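Local coordinates for Amuc_1102 (Akkermansia muciniphila, PDB 7DSZ), which is of unproven function but adopts an immunoglobulin-like fold related to an archaeal type IV pilus protein, consistent with a type IV pilus-related role, at residues 52-57 with 111-116; 19-24 with 147-152. One frame throughout, in Å; residues are numbered along the deposited sequence. Where two conformers were deposited one is given.

Contact 1: residues 52-57 with 111-116; sequences ADFEIP and ASVYLS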
ATOM      1  N   ALA C  52       6.070   0.010  18.182  1.00 17.22           N
ATOM      2  CA  ALA C  52       6.740  -1.228  18.575  1.00 17.90           C
ATOM      3  C   ALA C  52       7.381  -1.849  17.340  1.00 20.15           C
ATOM      4  O   ALA C  52       6.686  -2.160  16.365  1.00 19.39           O
ATOM      5  CB  ALA C  52       5.756  -2.210  19.208  1.00 18.77           C
ATOM      6  N   ASP C  53       8.697  -2.015  17.365  1.00 16.82           N
ATOM      7  CA  ASP C  53       9.440  -2.574  16.238  1.00 16.12           C
ATOM      8  C   ASP C  53      10.092  -3.860  16.727  1.00 16.26           C
ATOM      9  O   ASP C  53      11.048  -3.810  17.506  1.00 19.49           O
ATOM     10  CB  ASP C  53      10.473  -1.551  15.742  1.00 17.23           C
ATOM     11  CG  ASP C  53      11.438  -2.106  14.704  1.00 19.97           C
ATOM     12  OD1 ASP C  53      11.265  -3.236  14.205  1.00 18.61           O
ATOM     13  OD2 ASP C  53      12.366  -1.355  14.368  1.00 19.73           O
ATOM     14  N   PHE C  54       9.554  -5.004  16.294  1.00 15.20           N
ATOM     15  CA  PHE C  54      10.079  -6.308  16.676  1.00 17.99           C
ATOM     16  C   PHE C  54      11.110  -6.717  15.636  1.00 19.41           C
ATOM     17  O   PHE C  54      10.780  -6.810  14.455  1.00 18.40           O
ATOM     18  CB  PHE C  54       8.967  -7.357  16.757  1.00 16.86           C
ATOM     19  CG  PHE C  54       7.942  -7.094  17.832  1.00 17.63           C
ATOM     20  CD1 PHE C  54       8.104  -7.630  19.109  1.00 19.74           C
ATOM     21  CD2 PHE C  54       6.804  -6.349  17.563  1.00 18.56           C
ATOM     22  CE1 PHE C  54       7.135  -7.400  20.114  1.00 22.26           C
ATOM     23  CE2 PHE C  54       5.852  -6.108  18.546  1.00 21.06           C
ATOM     24  CZ  PHE C  54       6.018  -6.646  19.824  1.00 23.70           C
ATOM     25  N   GLU C  55      12.349  -6.962  16.068  1.00 15.21           N
ATOM     26  CA  GLU C  55      13.462  -7.220  15.153  1.00 17.20           C
ATOM     27  C   GLU C  55      14.058  -8.580  15.458  1.00 16.21           C
ATOM     28  O   GLU C  55      14.317  -8.880  16.625  1.00 17.15           O
ATOM     29  CB  GLU C  55      14.554  -6.162  15.324  1.00 15.80           C
ATOM     30  CG  GLU C  55      14.102  -4.741  15.023  1.00 16.29           C
ATOM     31  CD  GLU C  55      14.283  -4.431  13.566  1.00 17.02           C
ATOM     32  OE1 GLU C  55      15.370  -4.771  13.027  1.00 17.57           O
ATOM     33  OE2 GLU C  55      13.345  -3.877  12.949  1.00 16.69           O
ATOM     34  N   ILE C  56      14.313  -9.396  14.432  1.00 17.13           N
ATOM     35  CA  ILE C  56      15.037 -10.645  14.611  1.00 14.70           C
ATOM     36  C   ILE C  56      16.175 -10.765  13.604  1.00 17.94           C
ATOM     37  O   ILE C  56      15.936 -10.760  12.390  1.00 15.71           O
ATOM     38  CB  ILE C  56      14.121 -11.886  14.563  1.00 16.57           C
ATOM     39  CG1 ILE C  56      14.926 -13.159  14.855  1.00 18.15           C
ATOM     40  CG2 ILE C  56      13.322 -11.998  13.254  1.00 16.04           C
ATOM     41  CD1 ILE C  56      14.021 -14.324  15.333  1.00 16.69           C
ATOM     42  N   PRO C  57      17.426 -10.837  14.052  1.00 17.39           N
ATOM     43  CA  PRO C  57      18.535 -11.076  13.127  1.00 16.44           C
ATOM     44  C   PRO C  57      18.505 -12.497  12.606  1.00 14.97           C
ATOM     45  O   PRO C  57      18.120 -13.427  13.317  1.00 18.49           O
ATOM     46  CB  PRO C  57      19.789 -10.872  13.992  1.00 19.57           C
ATOM     47  CG  PRO C  57      19.331 -10.323  15.296  1.00 18.78           C
ATOM     48  CD  PRO C  57      17.871 -10.747  15.450  1.00 18.56           C
ATOM     49  N   ALA C 111      14.684  -9.570   9.946  1.00 14.34           N
ATOM     50  CA  ALA C 111      13.246  -9.558   9.691  1.00 14.49           C
ATOM     51  C   ALA C 111      12.563  -8.715  10.770  1.00 16.65           C
ATOM     52  O   ALA C 111      13.112  -8.505  11.857  1.00 16.85           O
ATOM     53  CB  ALA C 111      12.674 -10.981   9.667  1.00 14.54           C
ATOM     54  N   SER C 112      11.361  -8.215  10.478  1.00 16.68           N
ATOM     55  CA  SER C 112      10.710  -7.360  11.464  1.00 15.81           C
ATOM     56  C   SER C 112       9.193  -7.368  11.284  1.00 15.80           C
ATOM     57  O   SER C 112       8.669  -7.723  10.223  1.00 15.56           O
ATOM     58  CB  SER C 112      11.236  -5.914  11.388  1.00 16.28           C
ATOM     59  OG  SER C 112      10.940  -5.318  10.128  1.00 16.99           O
ATOM     60  N   VAL C 113       8.502  -6.998  12.365  1.00 17.10           N
ATOM     61  CA  VAL C 113       7.069  -6.702  12.338  0.50 14.80           C
ATOM     62  C   VAL C 113       6.817  -5.612  13.358  1.00 14.07           C
ATOM     63  O   VAL C 113       7.643  -5.349  14.234  1.00 16.03           O
ATOM     64  CB  VAL C 113       6.146  -7.907  12.652  0.50 15.83           C
ATOM     65  CG1 VAL C 113       6.011  -8.797  11.446  0.50 17.47           C
ATOM     66  CG2 VAL C 113       6.641  -8.656  13.883  0.50 13.93           C
ATOM     67  N   TYR C 114       5.662  -4.946  13.235  1.00 16.45           N
ATOM     68  CA  TYR C 114       5.427  -3.713  13.976  1.00 15.03           C
ATOM     69  C   TYR C 114       4.025  -3.677  14.568  1.00 16.72           C
ATOM     70  O   TYR C 114       3.080  -4.220  13.996  1.00 18.48           O
ATOM     71  CB  TYR C 114       5.593  -2.465  13.074  1.00 14.35           C
ATOM     72  CG  TYR C 114       6.941  -2.445  12.362  1.00 13.60           C
ATOM     73  CD1 TYR C 114       7.190  -3.292  11.287  1.00 15.72           C
ATOM     74  CD2 TYR C 114       7.965  -1.602  12.791  1.00 17.31           C
ATOM     75  CE1 TYR C 114       8.418  -3.318  10.665  1.00 16.48           C
ATOM     76  CE2 TYR C 114       9.211  -1.601  12.154  1.00 18.24           C
ATOM     77  CZ  TYR C 114       9.425  -2.471  11.088  1.00 17.82           C
ATOM     78  OH  TYR C 114      10.658  -2.502  10.439  1.00 15.78           O
ATOM     79  N   LEU C 115       3.894  -2.967  15.689  1.00 17.35           N
ATOM     80  CA  LEU C 115       2.595  -2.540  16.199  1.00 17.31           C
ATOM     81  C   LEU C 115       2.544  -1.016  16.225  1.00 17.65           C
ATOM     82  O   LEU C 115       3.529  -0.355  16.574  1.00 18.13           O
ATOM     83  CB  LEU C 115       2.333  -3.108  17.609  1.00 17.57           C
ATOM     84  CG  LEU C 115       1.988  -4.596  17.691  1.00 20.12           C
ATOM     85  CD1 LEU C 115       1.971  -5.023  19.179  1.00 18.18           C
ATOM     86  CD2 LEU C 115       0.651  -4.960  16.972  1.00 17.05           C
ATOM     87  N   SER C 116       1.392  -0.451  15.852  1.00 15.01           N
ATOM     88  CA  SER C 116       1.236   0.990  15.792  1.00 16.31           C
ATOM     89  C   SER C 116       1.250   1.603  17.193  1.00 17.58           C
ATOM     90  O   SER C 116       1.049   0.903  18.191  1.00 18.91           O
ATOM     91  CB  SER C 116      -0.088   1.343  15.117  1.00 17.92           C
ATOM     92  OG  SER C 116      -1.158   0.954  15.974  1.00 17.48           O
TER

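Contact 2: residues 19-24 with 147-152; sequences VRVSLE and IVATYS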
ATOM      1  N   VAL C  19      17.642 -25.209   2.354  1.00 22.68           N
ATOM      2  CA  VAL C  19      18.005 -23.945   2.971  1.00 22.59           C
ATOM      3  C   VAL C  19      17.999 -24.121   4.481  1.00 23.66           C
ATOM      4  O   VAL C  19      17.120 -24.798   5.029  1.00 24.59           O
ATOM      5  CB  VAL C  19      17.012 -22.847   2.514  1.00 28.79           C
ATOM      6  CG1 VAL C  19      17.075 -21.642   3.399  1.00 30.17           C
ATOM      7  CG2 VAL C  19      17.275 -22.484   1.051  1.00 30.71           C
ATOM      8  N   ARG C  20      18.977 -23.518   5.147  1.00 21.93           N
ATOM      9  CA  ARG C  20      19.029 -23.451   6.598  1.00 23.28           C
ATOM     10  C   ARG C  20      19.122 -22.001   7.047  1.00 23.91           C
ATOM     11  O   ARG C  20      19.893 -21.210   6.487  1.00 26.03           O
ATOM     12  CB  ARG C  20      20.214 -24.236   7.149  1.00 26.04           C
ATOM     13  CG  ARG C  20      20.078 -25.733   6.895  1.00 22.70           C
ATOM     14  CD  ARG C  20      18.911 -26.307   7.691  1.00 30.69           C
ATOM     15  NE  ARG C  20      18.694 -27.730   7.436  1.00 34.61           N
ATOM     16  CZ  ARG C  20      17.834 -28.221   6.548  1.00 31.22           C
ATOM     17  NH1 ARG C  20      17.081 -27.418   5.801  1.00 27.32           N
ATOM     18  NH2 ARG C  20      17.719 -29.534   6.408  1.00 28.57           N
ATOM     19  N   VAL C  21      18.339 -21.665   8.063  1.00 21.28           N
ATOM     20  CA  VAL C  21      18.237 -20.304   8.570  1.00 19.71           C
ATOM     21  C   VAL C  21      18.684 -20.298  10.026  1.00 23.42           C
ATOM     22  O   VAL C  21      18.139 -21.034  10.856  1.00 24.11           O
ATOM     23  CB  VAL C  21      16.803 -19.765   8.434  1.00 17.98           C
ATOM     24  CG1 VAL C  21      16.705 -18.379   9.035  1.00 22.14           C
ATOM     25  CG2 VAL C  21      16.402 -19.735   6.962  1.00 18.75           C
ATOM     26  N   SER C  22      19.693 -19.494  10.330  1.00 19.90           N
ATOM     27  CA  SER C  22      20.163 -19.313  11.696  0.50 21.55           C
ATOM     28  C   SER C  22      19.486 -18.073  12.268  1.00 24.04           C
ATOM     29  O   SER C  22      19.785 -16.953  11.851  1.00 22.24           O
ATOM     30  CB  SER C  22      21.681 -19.167  11.737  0.50 26.71           C
ATOM     31  OG  SER C  22      22.114 -18.930  13.063  0.50 30.08           O
ATOM     32  N   LEU C  23      18.573 -18.272  13.218  1.00 23.24           N
ATOM     33  CA  LEU C  23      17.879 -17.168  13.881  1.00 23.44           C
ATOM     34  C   LEU C  23      18.583 -16.770  15.167  1.00 27.69           C
ATOM     35  O   LEU C  23      19.112 -17.618  15.885  1.00 26.72           O
ATOM     36  CB  LEU C  23      16.437 -17.556  14.220  1.00 21.21           C
ATOM     37  CG  LEU C  23      15.489 -17.873  13.075  1.00 23.34           C
ATOM     38  CD1 LEU C  23      14.175 -18.402  13.644  1.00 21.83           C
ATOM     39  CD2 LEU C  23      15.235 -16.608  12.237  1.00 21.36           C
ATOM     40  N   GLU C  24      18.579 -15.473  15.461  1.00 22.39           N
ATOM     41  CA  GLU C  24      18.908 -15.023  16.800  1.00 24.07           C
ATOM     42  C   GLU C  24      17.583 -14.817  17.529  1.00 22.50           C
ATOM     43  O   GLU C  24      16.654 -15.591  17.315  1.00 27.89           O
ATOM     44  CB  GLU C  24      19.786 -13.768  16.761  1.00 26.93           C
ATOM     45  CG  GLU C  24      21.074 -13.951  15.911  1.00 29.30           C
ATOM     46  CD  GLU C  24      21.952 -15.114  16.380  1.00 38.99           C
ATOM     47  OE1 GLU C  24      22.007 -15.371  17.603  1.00 31.14           O
ATOM     48  OE2 GLU C  24      22.589 -15.773  15.520  1.00 36.76           O
ATOM     49  N   ILE C 147       8.922 -25.774   7.319  1.00 24.22           N
ATOM     50  CA  ILE C 147       9.566 -25.080   8.425  1.00 23.29           C
ATOM     51  C   ILE C 147      11.046 -25.434   8.449  1.00 27.79           C
ATOM     52  O   ILE C 147      11.422 -26.615   8.472  1.00 31.87           O
ATOM     53  CB  ILE C 147       8.893 -25.449   9.756  1.00 23.69           C
ATOM     54  CG1 ILE C 147       7.434 -24.984   9.762  1.00 28.52           C
ATOM     55  CG2 ILE C 147       9.683 -24.879  10.940  1.00 25.23           C
ATOM     56  CD1 ILE C 147       6.674 -25.419  11.011  1.00 32.51           C
ATOM     57  N   VAL C 148      11.897 -24.415   8.437  1.00 20.51           N
ATOM     58  CA  VAL C 148      13.333 -24.629   8.555  1.00 24.51           C
ATOM     59  C   VAL C 148      13.929 -24.020   9.819  1.00 27.70           C
ATOM     60  O   VAL C 148      15.031 -24.426  10.224  1.00 29.45           O
ATOM     61  CB  VAL C 148      14.080 -24.116   7.302  1.00 22.97           C
ATOM     62  CG1 VAL C 148      13.639 -24.905   6.067  1.00 22.68           C
ATOM     63  CG2 VAL C 148      13.858 -22.614   7.105  1.00 23.85           C
ATOM     64  N   ALA C 149      13.252 -23.098  10.501  1.00 21.76           N
ATOM     65  CA  ALA C 149      13.829 -22.545  11.719  1.00 23.70           C
ATOM     66  C   ALA C 149      12.710 -22.020  12.601  1.00 23.32           C
ATOM     67  O   ALA C 149      11.661 -21.602  12.109  1.00 21.91           O
ATOM     68  CB  ALA C 149      14.851 -21.430  11.428  1.00 22.09           C
ATOM     69  N   THR C 150      12.950 -22.058  13.909  1.00 21.39           N
ATOM     70  CA  THR C 150      11.977 -21.610  14.894  1.00 21.88           C
ATOM     71  C   THR C 150      12.687 -20.878  16.020  1.00 27.45           C
ATOM     72  O   THR C 150      13.711 -21.348  16.529  1.00 25.74           O
ATOM     73  CB  THR C 150      11.178 -22.792  15.469  1.00 24.85           C
ATOM     74  OG1 THR C 150      10.441 -23.426  14.421  1.00 26.62           O
ATOM     75  CG2 THR C 150      10.211 -22.309  16.535  1.00 26.87           C
ATOM     76  N   TYR C 151      12.152 -19.723  16.401  1.00 20.75           N
ATOM     77  CA  TYR C 151      12.567 -19.014  17.601  1.00 19.71           C
ATOM     78  C   TYR C 151      11.377 -18.965  18.552  1.00 21.65           C
ATOM     79  O   TYR C 151      10.239 -18.797  18.111  1.00 22.59           O
ATOM     80  CB  TYR C 151      13.040 -17.580  17.305  1.00 22.47           C
ATOM     81  CG  TYR C 151      12.783 -16.675  18.487  1.00 22.14           C
ATOM     82  CD1 TYR C 151      13.684 -16.600  19.540  1.00 21.99           C
ATOM     83  CD2 TYR C 151      11.603 -15.925  18.573  1.00 22.03           C
ATOM     84  CE1 TYR C 151      13.416 -15.799  20.659  1.00 24.45           C
ATOM     85  CE2 TYR C 151      11.331 -15.131  19.669  1.00 22.11           C
ATOM     86  CZ  TYR C 151      12.226 -15.074  20.711  1.00 24.96           C
ATOM     87  OH  TYR C 151      11.931 -14.266  21.787  1.00 24.92           O
ATOM     88  N   SER C 152      11.628 -19.113  19.854  1.00 22.19           N
ATOM     89  CA  SER C 152      10.550 -18.935  20.821  1.00 22.89           C
ATOM     90  C   SER C 152      11.103 -18.317  22.093  1.00 24.71           C
ATOM     91  O   SER C 152      12.212 -18.643  22.510  1.00 23.75           O
ATOM     92  CB  SER C 152       9.854 -20.257  21.165  1.00 26.98           C
ATOM     93  OG  SER C 152       8.880 -20.045  22.183  1.00 26.42           O
TER
HETATM   94  O   HOH W   1      17.607 -24.014   9.433  1.00 29.12           O

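Contact 1: residues 52-57 with 111-116
Phe54 and Val113 face each other as a hydrogen-bonded antiparallel pair: Phe54 N donates to Val113 O at 2.8 Å, and Val113 N returns the bond to Phe54 O. A matching pair of backbone hydrogen bonds joins Ala52 to Leu115 and another Ile56 to Ala111, giving six backbone bonds in regular antiparallel register. The non-hydrogen-bonded pairs between them place Asp53, Tyr114, Glu55 and Ser112 on one face. There Asp53 OD1 lies only 2.5 Å from Glu55 OE2; Arg31 forms a salt bridge with Asp53 OD2, Arg192 one with Glu55 OE1, and Tyr193 OH hydrogen-bonds Glu55 OE2. With its CG anti to the backbone N (chi1 172°), Asp53 runs alongside the Tyr114 ring, its carboxylate turned 23° from the ring plane and OD1 3.3 Å from CE2. The Tyr114 hydroxyl in turn shares a 2.8 Å hydrogen bond between OH and Ser112 OG. The other face is apolar. Phe54 CB meets Val113 CG2 at 3.9 Å, and its ring presents an edge to Leu115 CD1, 4.1 Å from CE2; Ile56 CG2 rests on Ala111 CB at 3.8 Å. This face packs on strands 70-83 and 91-104 through Ile80, Phe78 and Leu94, forming part of the core between the two sheets of the immunoglobulin-like fold, while strand 18-32 flanks strand 50-63 on its other edge.

Contact 2: residues 19-24 with 147-152
A single water links Val21 and Val148, accepting from Val21 N at 2.8 Å and donating to Val148 O at 2.7 Å. The strands run nearly parallel (7°), 5.9 Å apart at the axes, and no direct hydrogen bond joins them; the water spans the gap between the two backbones. Farther along strand 18-32, toward its start, Arg20 folds back so that NH1 bonds Val19 O at 2.7 Å; the oxygen lies near the guanidinium plane, but the donor stands well above the carbonyl plane. Val148 CG1 comes up to the same Val19 O, and its other branch, CG2, meets Val21 CG2 at 3.8 Å, the two side chains crossing at about a right angle. Ala149 brings its methyl to within 3.4 Å of Val21 O, and that CB also touches Val21 CB. Leu23, with CG beside its backbone N (chi1 -63°), lays CD1 over the Thr150-Tyr151 peptide, 3.7 Å from Tyr151 N, between Ala149 CB and Tyr151 CB. The Tyr151 ring turns off from this row, its CD1 passing Glu24 O obliquely and its hydroxyl hydrogen-bonded to Gln137. A classic beta bulge sets Val148 and Ala149 together opposite Val141 of strand 134-143, and both side chains point toward strand 18-32. Strand 50-63 pairs with strand 18-32, and Leu74 and Phe76 of strand 70-83 pack against Val21 and Leu23.

In the fold
Contact 1 and contact 2 have centres about 17 Å apart and meet through the neighbouring strands 18-32 and 50-63. In chain order the segments run 19-24, 52-57, 111-116, 147-152, so contact 1 is nested within the loop that contact 2 closes. Contact 1 lies within the three-stranded antiparallel sheet, near the centre of the chain; contact 2 joins an outer strand of that sheet to strand 146-152 of the mixed sheet, farther out. Ile56 connects them directly, its CD1 packing on Leu23 and Tyr151, and Pro57 O probably accepts a hydrogen bond from Glu24 N. Contact 1 is pairing inside one sheet; contact 2 joins two sheet edges by side-chain packing and one water, as suits an immunoglobulin-like fold.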